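Local coordinates for protein VP5 (PDB 6QGL) that probably drives fusion of the viral envelope with the membrane of its archaeal host cell, at residues E112-V115 / R116-Y120; R128-E131 / A132-T136; E203-P206 / K207-V210. All coordinates share one frame; numbering follows the deposited sequence.

Overall arrangement
The three contacts come in order along the chain, and all lie in the N-terminal part of the envelope protein. Interactions 1 and 2 are two separate stretches of the long helix 97-140, with centres about 24 Å apart. Interaction 3 is the hairpin between strands 201-204 and 209-213, at one edge of a four-stranded antiparallel sheet. Its centre is about 17 Å from the centre of interaction 1 and about 19 Å from that of interaction 2. The hairpin touches interaction 1 directly: Pro206 packs on Phe119, and Lys207 makes a weak hydrogen bond to Tyr120. Thus one helix and the tip of one hairpin are joined in the N-terminal region.

Interaction 1. Residues E112-V115 / R116-Y120; sequences ETTV and RTNFY
Glu112 and Arg116 lie one helical turn apart and form a salt bridge. Both side chains point the same way, side by side. Arg116 presents the edge of its guanidinium group, and OE2 of Glu112 receives two of its nitrogens. NE of Arg116 is 2.8 Å from OE2 of Glu112, and NH2 of Arg116 is 3.1 Å from the same OE2 of Glu112. NE meets the anti lone pair, while NH2 comes from above the carboxylate plane. The carboxylate and guanidinium planes are turned 50° apart. Glu112 has CG anti to its backbone N (chi1 -173°) and is extended beyond CG, which carries the acid out beside the arginine.

One residue further on, the Thr117 hydroxyl folds back on the helix. OG1 of Thr117 donates to O of Thr113 at 2.7 Å. N of Thr117 donates to O of Thr113 at 2.8 Å, from the opposite face of the carbonyl plane. Thr113 CG2 lies alongside this hydroxyl.

Further partners hold the ion pair in place. Arg247 binds OE1 of Glu112, and Asp240 binds NH2 of Arg116, both from helix 229-257. NH1 of Arg116 also donates to OH of Tyr120 at 3.2 Å, and Glu236 bonds that hydroxyl. Val115 and Phe119 pack on Met239 of the same helix 229-257.

Arg247, Glu112, Arg116 and Asp240 therefore follow one another with alternating charge. Such neighbours would probably keep Glu112 and Asp240 ionised, and they tie helix 97-140 to helix 229-257 by charge as well as by apolar contact.

Interaction 2. Residues R128-E131 / A132-T136; sequences RELE and AMTQT
Arg128 meets Ala132 through the backbone: N of Ala132 donates to O of Arg128 at 3.0 Å.

Glu129 follows with a backbone bond from Met133 and a side-chain contact. The methyl CE of Met133 comes 4.0 Å from CG of Glu129. Met133 bends at its last torsion (chi3 -78°), which brings CE back over the preceding turn. The two chains cross at a slant. The carboxylate of Glu129 is held by Arg57.

Leu130 offers one carbonyl oxygen to two donors. N of Thr134 lies 2.8 Å from O of Leu130, and OG1 of Thr134 donates to O of Leu130 at 2.7 Å. The hydroxyl arrives from above the carbonyl plane. OG1 of Thr134 also lies 4.0 Å from CD1 of Leu130.

Glu131 runs side by side with Gln135. NE2 of Gln135 makes a weak but straight bond, 174°, to OE2 of Glu131 at 3.4 Å. The carboxylate and amide planes are 52° apart. The other oxygen, OE1, is taken by Asn166 and Ser164.

The Leu130 and Met133 side of helix 97-140 packs against several elements. Met133 packs on helix 43-66 through Leu50, Ser53 and Val54. Leu130 and Met133 both touch Ile148 of helix 145-148 and Tyr226 of strand 224-226.

Interaction 3. Residues E203-P206 / K207-V210; sequences EYNP and KEVV
Asn205 turns its amide across the hairpin loop toward Lys207 and Glu208. Its CG sits between the backbone N and the carbonyl carbon (chi1 55°), which brings OD1 into the turn. N of Glu208 donates to OD1 of Asn205 at 2.9 Å. N of Lys207 makes a weak bond to OD1 of Asn205 at 3.0 Å. This weak link, from an asparagine oxygen to the N two residues on, has the pattern of an Asx turn. The backbone of Asn205 closes the loop as well, with N of Asn205 donating to O of Glu208 at 3.1 Å. The other end of the amide, ND2, bonds to Thr185 of strand 180-189.

Next to the loop, Tyr204 and Val209 form an antiparallel non-hydrogen-bonded pair. Their side chains leave the same face of the sheet. CB of Tyr204 meets CG2 of Val209 at 4.1 Å, but the tyrosine ring leads away from the valine. Its hydroxyl bonds to the carbonyl of Met227. Both residues touch Phe229 of helix 229-257.

Glu203 and Val210 cross beyond this pair. The extended glutamate passes the valine methyls, with OE2 of Glu203 3.8 Å from CG1 of Val210. N of Val210 donates to O of Glu203 at 2.8 Å. The acid itself is bound by Arg187 and Lys169, from the two strands beyond.

The hairpin thus divides its work. One asparagine amide binds the loop to itself and to the next strand. One glutamate, probably kept ionised by its two basic partners, fastens strand 201-204 across the sheet.

Interaction 1. Residues E112-V115 / R116-Y120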
ATOM      1  N   GLU A 112      11.145  12.023  11.547  1.00 50.82           N
ATOM      2  CA  GLU A 112      11.920  11.506  10.415  1.00 49.64           C
ATOM      3  C   GLU A 112      12.493  10.127  10.727  1.00 53.68           C
ATOM      4  O   GLU A 112      12.443   9.255   9.861  1.00 53.10           O
ATOM      5  CB  GLU A 112      13.034  12.483  10.008  1.00 50.62           C
ATOM      6  CG  GLU A 112      13.768  12.085   8.731  1.00 58.69           C
ATOM      7  CD  GLU A 112      14.768  13.076   8.170  1.00 75.67           C
ATOM      8  OE1 GLU A 112      14.731  14.256   8.584  1.00 64.84           O
ATOM      9  OE2 GLU A 112      15.588  12.676   7.310  1.00 69.54           O
ATOM     10  N   THR A 113      13.015   9.928  11.962  1.00 50.74           N
ATOM     11  CA  THR A 113      13.582   8.655  12.409  1.00 50.94           C
ATOM     12  C   THR A 113      12.527   7.559  12.310  1.00 55.54           C
ATOM     13  O   THR A 113      12.817   6.513  11.752  1.00 54.66           O
ATOM     14  CB  THR A 113      14.214   8.780  13.807  1.00 57.93           C
ATOM     15  OG1 THR A 113      15.219   9.791  13.764  1.00 56.91           O
ATOM     16  CG2 THR A 113      14.845   7.478  14.292  1.00 55.34           C
ATOM     17  N   THR A 114      11.297   7.830  12.775  1.00 53.08           N
ATOM     18  CA  THR A 114      10.181   6.888  12.730  1.00 53.31           C
ATOM     19  C   THR A 114       9.846   6.490  11.287  1.00 56.80           C
ATOM     20  O   THR A 114       9.811   5.298  10.989  1.00 56.43           O
ATOM     21  CB  THR A 114       8.987   7.456  13.512  1.00 61.58           C
ATOM     22  OG1 THR A 114       9.418   7.731  14.844  1.00 62.71           O
ATOM     23  CG2 THR A 114       7.796   6.512  13.551  1.00 60.93           C
ATOM     24  N   VAL A 115       9.643   7.486  10.400  1.00 53.04           N
ATOM     25  CA  VAL A 115       9.304   7.301   8.984  1.00 52.07           C
ATOM     26  C   VAL A 115      10.413   6.529   8.260  1.00 55.28           C
ATOM     27  O   VAL A 115      10.119   5.534   7.595  1.00 55.13           O
ATOM     28  CB  VAL A 115       8.938   8.656   8.296  1.00 55.88           C
ATOM     29  CG1 VAL A 115       8.712   8.483   6.797  1.00 55.31           C
ATOM     30  CG2 VAL A 115       7.713   9.290   8.940  1.00 56.43           C
ATOM     31  N   ARG A 116      11.682   6.959   8.427  1.00 51.27           N
ATOM     32  CA  ARG A 116      12.832   6.305   7.800  1.00 50.37           C
ATOM     33  C   ARG A 116      13.045   4.892   8.307  1.00 54.14           C
ATOM     34  O   ARG A 116      13.212   3.991   7.487  1.00 54.00           O
ATOM     35  CB  ARG A 116      14.109   7.130   7.953  1.00 50.42           C
ATOM     36  CG  ARG A 116      14.139   8.342   7.056  1.00 58.24           C
ATOM     37  CD  ARG A 116      15.556   8.808   6.820  1.00 64.99           C
ATOM     38  NE  ARG A 116      15.552  10.127   6.207  1.00 69.18           N
ATOM     39  CZ  ARG A 116      15.558  10.359   4.899  1.00 82.23           C
ATOM     40  NH1 ARG A 116      15.608   9.347   4.036  1.00 69.74           N
ATOM     41  NH2 ARG A 116      15.523  11.599   4.443  1.00 68.75           N
ATOM     42  N   THR A 117      13.017   4.690   9.644  1.00 50.89           N
ATOM     43  CA  THR A 117      13.182   3.375  10.276  1.00 51.03           C
ATOM     44  C   THR A 117      12.142   2.397   9.735  1.00 54.98           C
ATOM     45  O   THR A 117      12.520   1.293   9.356  1.00 54.93           O
ATOM     46  CB  THR A 117      13.198   3.477  11.816  1.00 57.66           C
ATOM     47  OG1 THR A 117      14.294   4.299  12.214  1.00 55.21           O
ATOM     48  CG2 THR A 117      13.336   2.128  12.502  1.00 56.55           C
ATOM     49  N   ASN A 118      10.858   2.817   9.642  1.00 51.23           N
ATOM     50  CA  ASN A 118       9.778   1.975   9.110  1.00 50.80           C
ATOM     51  C   ASN A 118      10.034   1.573   7.666  1.00 53.41           C
ATOM     52  O   ASN A 118       9.870   0.402   7.319  1.00 53.02           O
ATOM     53  CB  ASN A 118       8.426   2.676   9.219  1.00 50.82           C
ATOM     54  CG  ASN A 118       7.924   2.856  10.624  1.00 72.44           C
ATOM     55  OD1 ASN A 118       8.405   2.248  11.592  1.00 66.67           O
ATOM     56  ND2 ASN A 118       6.944   3.718  10.758  1.00 65.22           N
ATOM     57  N   PHE A 119      10.459   2.543   6.838  1.00 49.28           N
ATOM     58  CA  PHE A 119      10.769   2.352   5.429  1.00 48.56           C
ATOM     59  C   PHE A 119      11.940   1.376   5.243  1.00 52.67           C
ATOM     60  O   PHE A 119      11.793   0.401   4.503  1.00 52.10           O
ATOM     61  CB  PHE A 119      11.036   3.711   4.754  1.00 50.02           C
ATOM     62  CG  PHE A 119      11.397   3.643   3.292  1.00 51.28           C
ATOM     63  CD1 PHE A 119      10.443   3.310   2.337  1.00 54.44           C
ATOM     64  CD2 PHE A 119      12.687   3.937   2.866  1.00 53.40           C
ATOM     65  CE1 PHE A 119      10.782   3.238   0.985  1.00 55.39           C
ATOM     66  CE2 PHE A 119      13.020   3.881   1.511  1.00 56.24           C
ATOM     67  CZ  PHE A 119      12.064   3.536   0.580  1.00 54.47           C
ATOM     68  N   TYR A 120      13.075   1.607   5.942  1.00 49.51           N
ATOM     69  CA  TYR A 120      14.249   0.729   5.851  1.00 49.29           C
ATOM     70  C   TYR A 120      14.010  -0.641   6.473  1.00 52.83           C
ATOM     71  O   TYR A 120      14.586  -1.621   5.999  1.00 52.82           O
ATOM     72  CB  TYR A 120      15.509   1.380   6.441  1.00 50.95           C
ATOM     73  CG  TYR A 120      15.877   2.721   5.846  1.00 52.75           C
ATOM     74  CD1 TYR A 120      15.795   2.948   4.476  1.00 54.40           C
ATOM     75  CD2 TYR A 120      16.367   3.745   6.651  1.00 54.11           C
ATOM     76  CE1 TYR A 120      16.132   4.181   3.926  1.00 55.24           C
ATOM     77  CE2 TYR A 120      16.713   4.981   6.112  1.00 55.11           C
ATOM     78  CZ  TYR A 120      16.597   5.192   4.749  1.00 62.95           C
ATOM     79  OH  TYR A 120      16.936   6.408   4.220  1.00 65.90           O
TER

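Interaction 2. Residues R128-E131 / A132-T136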
ATOM      1  N   ARG A 128      15.856  -9.977   3.719  1.00 50.85           N
ATOM      2  CA  ARG A 128      16.088 -11.111   4.631  1.00 51.13           C
ATOM      3  C   ARG A 128      15.285 -12.317   4.183  1.00 54.18           C
ATOM      4  O   ARG A 128      15.764 -13.443   4.315  1.00 54.61           O
ATOM      5  CB  ARG A 128      15.685 -10.776   6.076  1.00 51.96           C
ATOM      6  CG  ARG A 128      16.782 -10.126   6.881  1.00 61.24           C
ATOM      7  CD  ARG A 128      16.597 -10.262   8.391  1.00 70.64           C
ATOM      8  NE  ARG A 128      15.452  -9.533   8.961  1.00 77.43           N
ATOM      9  CZ  ARG A 128      15.461  -8.245   9.285  1.00 85.92           C
ATOM     10  NH1 ARG A 128      14.370  -7.670   9.767  1.00 73.06           N
ATOM     11  NH2 ARG A 128      16.547  -7.513   9.089  1.00 68.88           N
ATOM     12  N   GLU A 129      14.051 -12.078   3.685  1.00 49.59           N
ATOM     13  CA  GLU A 129      13.144 -13.109   3.184  1.00 49.54           C
ATOM     14  C   GLU A 129      13.758 -13.778   1.967  1.00 53.38           C
ATOM     15  O   GLU A 129      13.784 -15.005   1.921  1.00 53.67           O
ATOM     16  CB  GLU A 129      11.768 -12.515   2.849  1.00 50.77           C
ATOM     17  CG  GLU A 129      10.728 -13.529   2.402  1.00 58.34           C
ATOM     18  CD  GLU A 129       9.399 -12.910   2.024  1.00 72.47           C
ATOM     19  OE1 GLU A 129       9.376 -12.079   1.087  1.00 65.70           O
ATOM     20  OE2 GLU A 129       8.381 -13.255   2.665  1.00 62.50           O
ATOM     21  N   LEU A 130      14.287 -12.984   1.005  1.00 49.49           N
ATOM     22  CA  LEU A 130      14.939 -13.521  -0.191  1.00 49.47           C
ATOM     23  C   LEU A 130      16.071 -14.469   0.200  1.00 54.75           C
ATOM     24  O   LEU A 130      16.154 -15.556  -0.365  1.00 55.10           O
ATOM     25  CB  LEU A 130      15.436 -12.413  -1.142  1.00 49.18           C
ATOM     26  CG  LEU A 130      16.185 -12.867  -2.415  1.00 54.01           C
ATOM     27  CD1 LEU A 130      15.337 -13.797  -3.281  1.00 54.46           C
ATOM     28  CD2 LEU A 130      16.643 -11.691  -3.226  1.00 56.23           C
ATOM     29  N   GLU A 131      16.885 -14.083   1.206  1.00 51.65           N
ATOM     30  CA  GLU A 131      17.970 -14.915   1.724  1.00 52.26           C
ATOM     31  C   GLU A 131      17.428 -16.217   2.316  1.00 56.75           C
ATOM     32  O   GLU A 131      17.989 -17.281   2.046  1.00 57.17           O
ATOM     33  CB  GLU A 131      18.807 -14.147   2.762  1.00 54.08           C
ATOM     34  CG  GLU A 131      20.034 -14.905   3.262  1.00 66.36           C
ATOM     35  CD  GLU A 131      21.086 -15.268   2.227  1.00 86.24           C
ATOM     36  OE1 GLU A 131      21.057 -14.699   1.113  1.00 89.80           O
ATOM     37  OE2 GLU A 131      21.948 -16.122   2.531  1.00 74.04           O
ATOM     38  N   ALA A 132      16.330 -16.134   3.099  1.00 53.22           N
ATOM     39  CA  ALA A 132      15.686 -17.300   3.713  1.00 53.59           C
ATOM     40  C   ALA A 132      15.131 -18.238   2.636  1.00 56.95           C
ATOM     41  O   ALA A 132      15.230 -19.458   2.782  1.00 57.29           O
ATOM     42  CB  ALA A 132      14.578 -16.863   4.659  1.00 54.64           C
ATOM     43  N   MET A 133      14.579 -17.661   1.545  1.00 52.40           N
ATOM     44  CA  MET A 133      14.039 -18.398   0.398  1.00 52.03           C
ATOM     45  C   MET A 133      15.184 -19.061  -0.371  1.00 55.06           C
ATOM     46  O   MET A 133      15.061 -20.219  -0.767  1.00 54.71           O
ATOM     47  CB  MET A 133      13.221 -17.473  -0.518  1.00 54.00           C
ATOM     48  CG  MET A 133      11.915 -17.010   0.099  1.00 57.87           C
ATOM     49  SD  MET A 133      10.741 -16.322  -1.096  1.00 62.09           S
ATOM     50  CE  MET A 133      11.428 -14.699  -1.349  1.00 57.84           C
ATOM     51  N   THR A 134      16.315 -18.335  -0.534  1.00 51.15           N
ATOM     52  CA  THR A 134      17.531 -18.817  -1.197  1.00 50.87           C
ATOM     53  C   THR A 134      18.097 -20.014  -0.426  1.00 55.18           C
ATOM     54  O   THR A 134      18.393 -21.040  -1.041  1.00 54.74           O
ATOM     55  CB  THR A 134      18.544 -17.675  -1.361  1.00 54.78           C
ATOM     56  OG1 THR A 134      17.936 -16.622  -2.106  1.00 52.39           O
ATOM     57  CG2 THR A 134      19.821 -18.114  -2.065  1.00 52.60           C
ATOM     58  N   GLN A 135      18.197 -19.899   0.917  1.00 52.26           N
ATOM     59  CA  GLN A 135      18.689 -20.969   1.788  1.00 52.96           C
ATOM     60  C   GLN A 135      17.847 -22.236   1.676  1.00 57.59           C
ATOM     61  O   GLN A 135      18.408 -23.331   1.691  1.00 57.78           O
ATOM     62  CB  GLN A 135      18.795 -20.507   3.250  1.00 54.61           C
ATOM     63  CG  GLN A 135      20.004 -19.607   3.539  1.00 62.55           C
ATOM     64  CD  GLN A 135      21.359 -20.262   3.326  1.00 78.06           C
ATOM     65  OE1 GLN A 135      21.553 -21.469   3.523  1.00 75.58           O
ATOM     66  NE2 GLN A 135      22.339 -19.466   2.925  1.00 67.53           N
ATOM     67  N   THR A 136      16.509 -22.080   1.528  1.00 54.19           N
ATOM     68  CA  THR A 136      15.548 -23.177   1.353  1.00 54.45           C
ATOM     69  C   THR A 136      15.840 -23.918   0.044  1.00 58.05           C
ATOM     70  O   THR A 136      15.988 -25.136   0.072  1.00 58.83           O
ATOM     71  CB  THR A 136      14.104 -22.657   1.480  1.00 63.18           C
ATOM     72  OG1 THR A 136      13.890 -22.228   2.822  1.00 64.18           O
ATOM     73  CG2 THR A 136      13.064 -23.706   1.134  1.00 62.34           C
TER

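Interaction 3. Residues E203-P206 / K207-V210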
ATOM      1  N   GLU A 203      24.758  -4.870  -6.447  1.00 55.47           N
ATOM      2  CA  GLU A 203      24.831  -4.430  -5.058  1.00 54.36           C
ATOM      3  C   GLU A 203      24.072  -3.125  -4.945  1.00 56.96           C
ATOM      4  O   GLU A 203      24.445  -2.153  -5.603  1.00 57.54           O
ATOM      5  CB  GLU A 203      26.285  -4.286  -4.579  1.00 56.87           C
ATOM      6  CG  GLU A 203      26.391  -4.091  -3.074  1.00 65.67           C
ATOM      7  CD  GLU A 203      27.787  -3.985  -2.490  1.00 83.81           C
ATOM      8  OE1 GLU A 203      28.723  -4.609  -3.039  1.00 75.19           O
ATOM      9  OE2 GLU A 203      27.937  -3.287  -1.462  1.00 78.65           O
ATOM     10  N   TYR A 204      22.980  -3.117  -4.157  1.00 51.71           N
ATOM     11  CA  TYR A 204      22.131  -1.937  -3.982  1.00 50.59           C
ATOM     12  C   TYR A 204      21.272  -1.979  -2.709  1.00 53.79           C
ATOM     13  O   TYR A 204      21.242  -2.985  -1.996  1.00 53.22           O
ATOM     14  CB  TYR A 204      21.257  -1.699  -5.239  1.00 51.38           C
ATOM     15  CG  TYR A 204      20.170  -2.726  -5.469  1.00 51.57           C
ATOM     16  CD1 TYR A 204      20.462  -3.969  -6.024  1.00 53.58           C
ATOM     17  CD2 TYR A 204      18.835  -2.426  -5.209  1.00 51.37           C
ATOM     18  CE1 TYR A 204      19.463  -4.910  -6.253  1.00 53.20           C
ATOM     19  CE2 TYR A 204      17.827  -3.356  -5.442  1.00 51.79           C
ATOM     20  CZ  TYR A 204      18.145  -4.597  -5.961  1.00 57.47           C
ATOM     21  OH  TYR A 204      17.143  -5.507  -6.187  1.00 56.10           O
ATOM     22  N   ASN A 205      20.585  -0.862  -2.439  1.00 50.02           N
ATOM     23  CA  ASN A 205      19.664  -0.633  -1.324  1.00 49.11           C
ATOM     24  C   ASN A 205      18.724   0.522  -1.736  1.00 53.65           C
ATOM     25  O   ASN A 205      18.934   1.064  -2.825  1.00 53.84           O
ATOM     26  CB  ASN A 205      20.442  -0.323  -0.022  1.00 49.05           C
ATOM     27  CG  ASN A 205      21.434   0.815  -0.084  1.00 65.86           C
ATOM     28  OD1 ASN A 205      21.202   1.862  -0.692  1.00 56.88           O
ATOM     29  ND2 ASN A 205      22.564   0.644   0.579  1.00 58.02           N
ATOM     30  N   PRO A 206      17.712   0.956  -0.935  1.00 50.42           N
ATOM     31  CA  PRO A 206      16.863   2.074  -1.387  1.00 50.47           C
ATOM     32  C   PRO A 206      17.606   3.396  -1.638  1.00 54.94           C
ATOM     33  O   PRO A 206      17.106   4.222  -2.394  1.00 55.11           O
ATOM     34  CB  PRO A 206      15.837   2.219  -0.258  1.00 51.73           C
ATOM     35  CG  PRO A 206      15.827   0.911   0.428  1.00 55.93           C
ATOM     36  CD  PRO A 206      17.253   0.454   0.376  1.00 51.71           C
ATOM     37  N   LYS A 207      18.795   3.590  -1.027  1.00 51.44           N
ATOM     38  CA  LYS A 207      19.585   4.824  -1.152  1.00 51.56           C
ATOM     39  C   LYS A 207      20.407   4.935  -2.438  1.00 56.49           C
ATOM     40  O   LYS A 207      20.415   6.001  -3.054  1.00 56.60           O
ATOM     41  CB  LYS A 207      20.502   5.027   0.069  1.00 53.75           C
ATOM     42  CG  LYS A 207      19.785   5.408   1.358  1.00 61.85           C
ATOM     43  CD  LYS A 207      20.795   5.669   2.476  1.00 70.75           C
ATOM     44  CE  LYS A 207      20.190   6.250   3.728  1.00 81.40           C
ATOM     45  NZ  LYS A 207      19.779   7.665   3.541  1.00 91.56           N
ATOM     46  N   GLU A 208      21.132   3.863  -2.823  1.00 53.68           N
ATOM     47  CA  GLU A 208      22.020   3.876  -3.995  1.00 54.79           C
ATOM     48  C   GLU A 208      22.295   2.495  -4.590  1.00 58.43           C
ATOM     49  O   GLU A 208      22.062   1.479  -3.934  1.00 57.32           O
ATOM     50  CB  GLU A 208      23.373   4.535  -3.625  1.00 57.17           C
ATOM     51  CG  GLU A 208      24.135   3.809  -2.521  1.00 67.46           C
ATOM     52  CD  GLU A 208      25.639   3.997  -2.486  1.00 91.01           C
ATOM     53  OE1 GLU A 208      26.258   4.139  -3.566  1.00 84.71           O
ATOM     54  OE2 GLU A 208      26.203   3.972  -1.369  1.00 87.55           O
ATOM     55  N   VAL A 209      22.845   2.479  -5.822  1.00 55.88           N
ATOM     56  CA  VAL A 209      23.309   1.287  -6.533  1.00 56.06           C
ATOM     57  C   VAL A 209      24.837   1.351  -6.424  1.00 61.40           C
ATOM     58  O   VAL A 209      25.458   2.243  -7.011  1.00 62.78           O
ATOM     59  CB  VAL A 209      22.836   1.224  -8.015  1.00 60.56           C
ATOM     60  CG1 VAL A 209      23.438   0.028  -8.741  1.00 61.12           C
ATOM     61  CG2 VAL A 209      21.321   1.178  -8.111  1.00 59.37           C
ATOM     62  N   VAL A 210      25.430   0.445  -5.630  1.00 57.47           N
ATOM     63  CA  VAL A 210      26.877   0.373  -5.414  1.00 58.77           C
ATOM     64  C   VAL A 210      27.583  -0.095  -6.699  1.00 65.30           C
ATOM     65  O   VAL A 210      28.390   0.655  -7.251  1.00 66.49           O
ATOM     66  CB  VAL A 210      27.252  -0.474  -4.161  1.00 61.99           C
ATOM     67  CG1 VAL A 210      28.764  -0.518  -3.946  1.00 63.37           C
ATOM     68  CG2 VAL A 210      26.548   0.048  -2.909  1.00 60.39           C
TER